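Local coordinates for protein probable ferredoxin-dependent nitrite reductase NirA (Mycobacterium tuberculosis, PDB 1ZJ8) that probably reduces sulfite to sulfide with electrons from ferredoxin, using a siroheme and a [4Fe-4S] cluster, at residues Ala265-Val277 / Leu323-Pro335. Sequence-based numbering, arbitrary orientation.
Sequences AQRVGAWVPLGEV and LKRPLIDGPAPEP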
# COMPACT_ATOMS: atom_id res chain seq x y z
N ALA A 265 -0.74 -3.81 -14.60
CA ALA A 265 -0.02 -5.06 -14.78
C ALA A 265 -0.85 -6.00 -15.65
O ALA A 265 -2.08 -5.96 -15.65
CB ALA A 265 0.33 -5.72 -13.43
N GLN A 266 -0.14 -6.85 -16.41
CA GLN A 266 -0.74 -7.67 -17.47
C GLN A 266 -0.40 -9.15 -17.31
O GLN A 266 0.69 -9.50 -16.88
CB GLN A 266 -0.23 -7.18 -18.83
CG GLN A 266 -0.06 -5.66 -18.91
CD GLN A 266 0.78 -5.26 -20.10
OE1 GLN A 266 0.37 -5.45 -21.26
NE2 GLN A 266 1.97 -4.73 -19.81
N ARG A 267 -1.34 -10.01 -17.69
CA ARG A 267 -1.18 -11.44 -17.59
C ARG A 267 -0.04 -11.97 -18.45
O ARG A 267 0.01 -11.75 -19.65
CB ARG A 267 -2.47 -12.13 -18.05
CG ARG A 267 -3.67 -11.79 -17.21
CD ARG A 267 -4.73 -12.86 -17.25
NE ARG A 267 -4.16 -14.20 -17.05
CZ ARG A 267 -4.11 -15.17 -17.97
NH1 ARG A 267 -4.57 -14.97 -19.19
NH2 ARG A 267 -3.56 -16.34 -17.67
N VAL A 268 0.84 -12.73 -17.83
CA VAL A 268 1.89 -13.43 -18.56
C VAL A 268 1.29 -14.60 -19.36
O VAL A 268 1.91 -15.09 -20.31
CB VAL A 268 2.96 -13.93 -17.58
CG1 VAL A 268 4.03 -14.74 -18.31
CG2 VAL A 268 3.58 -12.73 -16.82
N GLY A 269 0.08 -15.03 -18.98
CA GLY A 269 -0.63 -16.14 -19.62
C GLY A 269 -0.30 -17.49 -19.00
O GLY A 269 -0.58 -18.53 -19.61
N ALA A 270 0.23 -17.46 -17.77
CA ALA A 270 0.84 -18.63 -17.14
C ALA A 270 0.09 -19.07 -15.89
O ALA A 270 -0.47 -18.24 -15.16
CB ALA A 270 2.29 -18.31 -16.77
N TRP A 271 0.10 -20.39 -15.66
CA TRP A 271 -0.40 -21.02 -14.43
C TRP A 271 0.80 -21.61 -13.68
O TRP A 271 1.65 -22.26 -14.27
CB TRP A 271 -1.42 -22.13 -14.76
CG TRP A 271 -2.07 -22.84 -13.57
CD1 TRP A 271 -3.19 -22.44 -12.87
CD2 TRP A 271 -1.65 -24.08 -12.97
NE1 TRP A 271 -3.49 -23.35 -11.88
CE2 TRP A 271 -2.57 -24.37 -11.91
CE3 TRP A 271 -0.60 -24.97 -13.21
CZ2 TRP A 271 -2.45 -25.51 -11.11
CZ3 TRP A 271 -0.49 -26.12 -12.41
CH2 TRP A 271 -1.41 -26.37 -11.37
N VAL A 272 0.87 -21.36 -12.38
CA VAL A 272 1.99 -21.78 -11.56
C VAL A 272 1.49 -22.52 -10.31
O VAL A 272 0.78 -21.94 -9.48
CB VAL A 272 2.79 -20.54 -11.11
CG1 VAL A 272 4.01 -20.95 -10.27
CG2 VAL A 272 3.21 -19.70 -12.32
N PRO A 273 1.88 -23.79 -10.14
CA PRO A 273 1.37 -24.52 -8.96
C PRO A 273 2.01 -23.93 -7.69
O PRO A 273 3.11 -23.37 -7.74
CB PRO A 273 1.83 -25.96 -9.22
CG PRO A 273 3.10 -25.80 -10.06
CD PRO A 273 2.85 -24.60 -10.92
N LEU A 274 1.33 -24.04 -6.56
CA LEU A 274 1.81 -23.36 -5.35
C LEU A 274 3.30 -23.62 -5.01
O LEU A 274 4.00 -22.71 -4.56
CB LEU A 274 0.90 -23.72 -4.16
CG LEU A 274 1.20 -22.98 -2.86
CD1 LEU A 274 1.20 -21.45 -3.02
CD2 LEU A 274 0.19 -23.40 -1.80
N GLY A 275 3.76 -24.86 -5.23
CA GLY A 275 5.15 -25.23 -4.94
C GLY A 275 6.23 -24.47 -5.72
O GLY A 275 7.33 -24.27 -5.24
N GLU A 276 5.89 -24.04 -6.93
CA GLU A 276 6.84 -23.38 -7.84
C GLU A 276 6.80 -21.84 -7.72
O GLU A 276 7.58 -21.16 -8.40
CB GLU A 276 6.54 -23.82 -9.30
CG GLU A 276 7.14 -25.19 -9.76
CD GLU A 276 6.46 -25.79 -11.04
OE1 GLU A 276 5.87 -25.07 -11.88
OE2 GLU A 276 6.53 -27.04 -11.19
N VAL A 277 5.94 -21.30 -6.85
CA VAL A 277 5.71 -19.85 -6.77
C VAL A 277 6.95 -19.09 -6.31
O VAL A 277 7.36 -18.13 -6.98
CB VAL A 277 4.43 -19.48 -5.92
CG1 VAL A 277 4.30 -17.96 -5.72
CG2 VAL A 277 3.17 -20.02 -6.58
N LEU A 323 14.55 -19.47 -15.78
CA LEU A 323 13.92 -20.74 -15.36
C LEU A 323 14.52 -21.95 -16.07
O LEU A 323 14.48 -23.06 -15.54
CB LEU A 323 12.41 -20.74 -15.60
CG LEU A 323 11.55 -19.80 -14.74
CD1 LEU A 323 10.10 -19.80 -15.24
CD2 LEU A 323 11.59 -20.18 -13.26
N LYS A 324 15.06 -21.72 -17.27
CA LYS A 324 15.48 -22.79 -18.18
C LYS A 324 14.34 -23.77 -18.45
O LYS A 324 14.59 -24.96 -18.63
CB LYS A 324 16.70 -23.54 -17.66
CG LYS A 324 17.80 -22.69 -17.04
CD LYS A 324 18.45 -21.73 -18.04
CE LYS A 324 19.90 -21.42 -17.64
NZ LYS A 324 20.04 -21.08 -16.20
N ARG A 325 13.10 -23.31 -18.47
CA ARG A 325 11.96 -24.18 -18.79
C ARG A 325 10.70 -23.39 -19.15
O ARG A 325 10.56 -22.23 -18.76
CB ARG A 325 11.64 -25.11 -17.62
CG ARG A 325 10.84 -24.43 -16.54
CD ARG A 325 10.90 -25.15 -15.21
NE ARG A 325 10.27 -24.35 -14.17
CZ ARG A 325 8.95 -24.18 -14.03
NH1 ARG A 325 8.09 -24.76 -14.86
NH2 ARG A 325 8.49 -23.44 -13.03
N PRO A 326 9.76 -24.02 -19.88
CA PRO A 326 8.53 -23.27 -20.16
C PRO A 326 7.65 -23.17 -18.91
O PRO A 326 7.80 -23.97 -17.98
CB PRO A 326 7.85 -24.10 -21.27
CG PRO A 326 8.43 -25.45 -21.18
CD PRO A 326 9.75 -25.37 -20.48
N LEU A 327 6.78 -22.15 -18.89
CA LEU A 327 5.69 -22.08 -17.93
C LEU A 327 4.49 -22.71 -18.58
O LEU A 327 4.36 -22.66 -19.81
CB LEU A 327 5.35 -20.64 -17.58
CG LEU A 327 6.42 -19.89 -16.80
CD1 LEU A 327 6.10 -18.40 -16.74
CD2 LEU A 327 6.53 -20.49 -15.41
N ILE A 328 3.63 -23.32 -17.77
CA ILE A 328 2.39 -23.90 -18.25
C ILE A 328 1.42 -22.76 -18.59
O ILE A 328 1.34 -21.79 -17.85
CB ILE A 328 1.76 -24.84 -17.20
CG1 ILE A 328 2.73 -25.98 -16.84
CG2 ILE A 328 0.39 -25.38 -17.66
CD1 ILE A 328 3.32 -25.85 -15.41
N ASP A 329 0.72 -22.87 -19.72
CA ASP A 329 -0.30 -21.90 -20.11
C ASP A 329 -1.48 -22.01 -19.14
O ASP A 329 -1.80 -23.10 -18.66
CB ASP A 329 -0.82 -22.16 -21.54
CG ASP A 329 0.16 -21.73 -22.64
OD1 ASP A 329 1.18 -21.04 -22.39
OD2 ASP A 329 -0.12 -22.09 -23.79
N GLY A 330 -2.14 -20.88 -18.86
CA GLY A 330 -3.30 -20.89 -17.98
C GLY A 330 -4.26 -19.78 -18.30
O GLY A 330 -3.91 -18.82 -18.94
N PRO A 331 -5.51 -19.92 -17.84
CA PRO A 331 -6.50 -18.85 -17.96
C PRO A 331 -6.41 -17.77 -16.89
O PRO A 331 -5.72 -17.91 -15.87
CB PRO A 331 -7.83 -19.60 -17.79
CG PRO A 331 -7.52 -20.74 -16.89
CD PRO A 331 -6.07 -21.13 -17.20
N ALA A 332 -7.15 -16.70 -17.16
CA ALA A 332 -7.40 -15.64 -16.21
C ALA A 332 -8.63 -16.03 -15.40
O ALA A 332 -9.50 -16.73 -15.90
CB ALA A 332 -7.65 -14.34 -16.93
N PRO A 333 -8.70 -15.59 -14.15
CA PRO A 333 -9.93 -15.80 -13.37
C PRO A 333 -10.91 -14.70 -13.69
O PRO A 333 -10.48 -13.62 -14.11
CB PRO A 333 -9.44 -15.68 -11.94
CG PRO A 333 -8.31 -14.69 -12.02
CD PRO A 333 -7.68 -14.85 -13.38
N GLU A 334 -12.20 -14.95 -13.50
CA GLU A 334 -13.22 -13.93 -13.77
C GLU A 334 -12.98 -12.71 -12.90
O GLU A 334 -13.06 -12.81 -11.68
CB GLU A 334 -14.64 -14.46 -13.53
CG GLU A 334 -15.10 -15.49 -14.56
CD GLU A 334 -15.39 -14.89 -15.96
OE1 GLU A 334 -14.85 -15.39 -16.99
OE2 GLU A 334 -16.17 -13.91 -16.01
N PRO A 335 -12.68 -11.55 -13.53
CA PRO A 335 -12.44 -10.36 -12.70
C PRO A 335 -13.68 -10.08 -11.86
O PRO A 335 -14.78 -10.25 -12.35
CB PRO A 335 -12.19 -9.25 -13.74
CG PRO A 335 -11.86 -9.95 -15.05
CD PRO A 335 -12.59 -11.26 -14.98
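The carbonyl O of Gly330 accepts a hydrogen bond from NH2 of Arg267 at 2.8 Å; the donor stands well above the carbonyl plane, while the oxygen lies at the guanidinium edge, slightly tilted from its plane. The Arg267 chain bends at chi3 (47°), and one face of its guanidinium lies over the Pro331-Ala332 peptide, with Ala332 N about above its centre. NE turns to a salt bridge with Asp251, so the arginine links strand 249-254 to residues 330-332. Backbone bonds continue the contact: Gly330 N donates to Gly269 O at 2.9 Å. Trp271 N donates to Ile328 O, also at 2.9 Å. These two bonds flank the non-hydrogen-bonded pair Ala270-Asp329, through which the short, weakly bonded strand 328-329 adds antiparallel to 266-272 as an outermost strand of a mixed sheet, after the helical excursion through 277-291, 302-309 and 311-323. Gly330 CA packs 3.9 Å from Trp271 CB. Leu327 CD1 meets Ala270 CB at 3.8 Å, and Leu327 also rests on helix 311-323. Farther along, Glu276 OE1 and Arg325 NH2 form a salt bridge at 3.3 Å whose hydrogen bond is weak, carboxylate and guanidinium planes 65° apart.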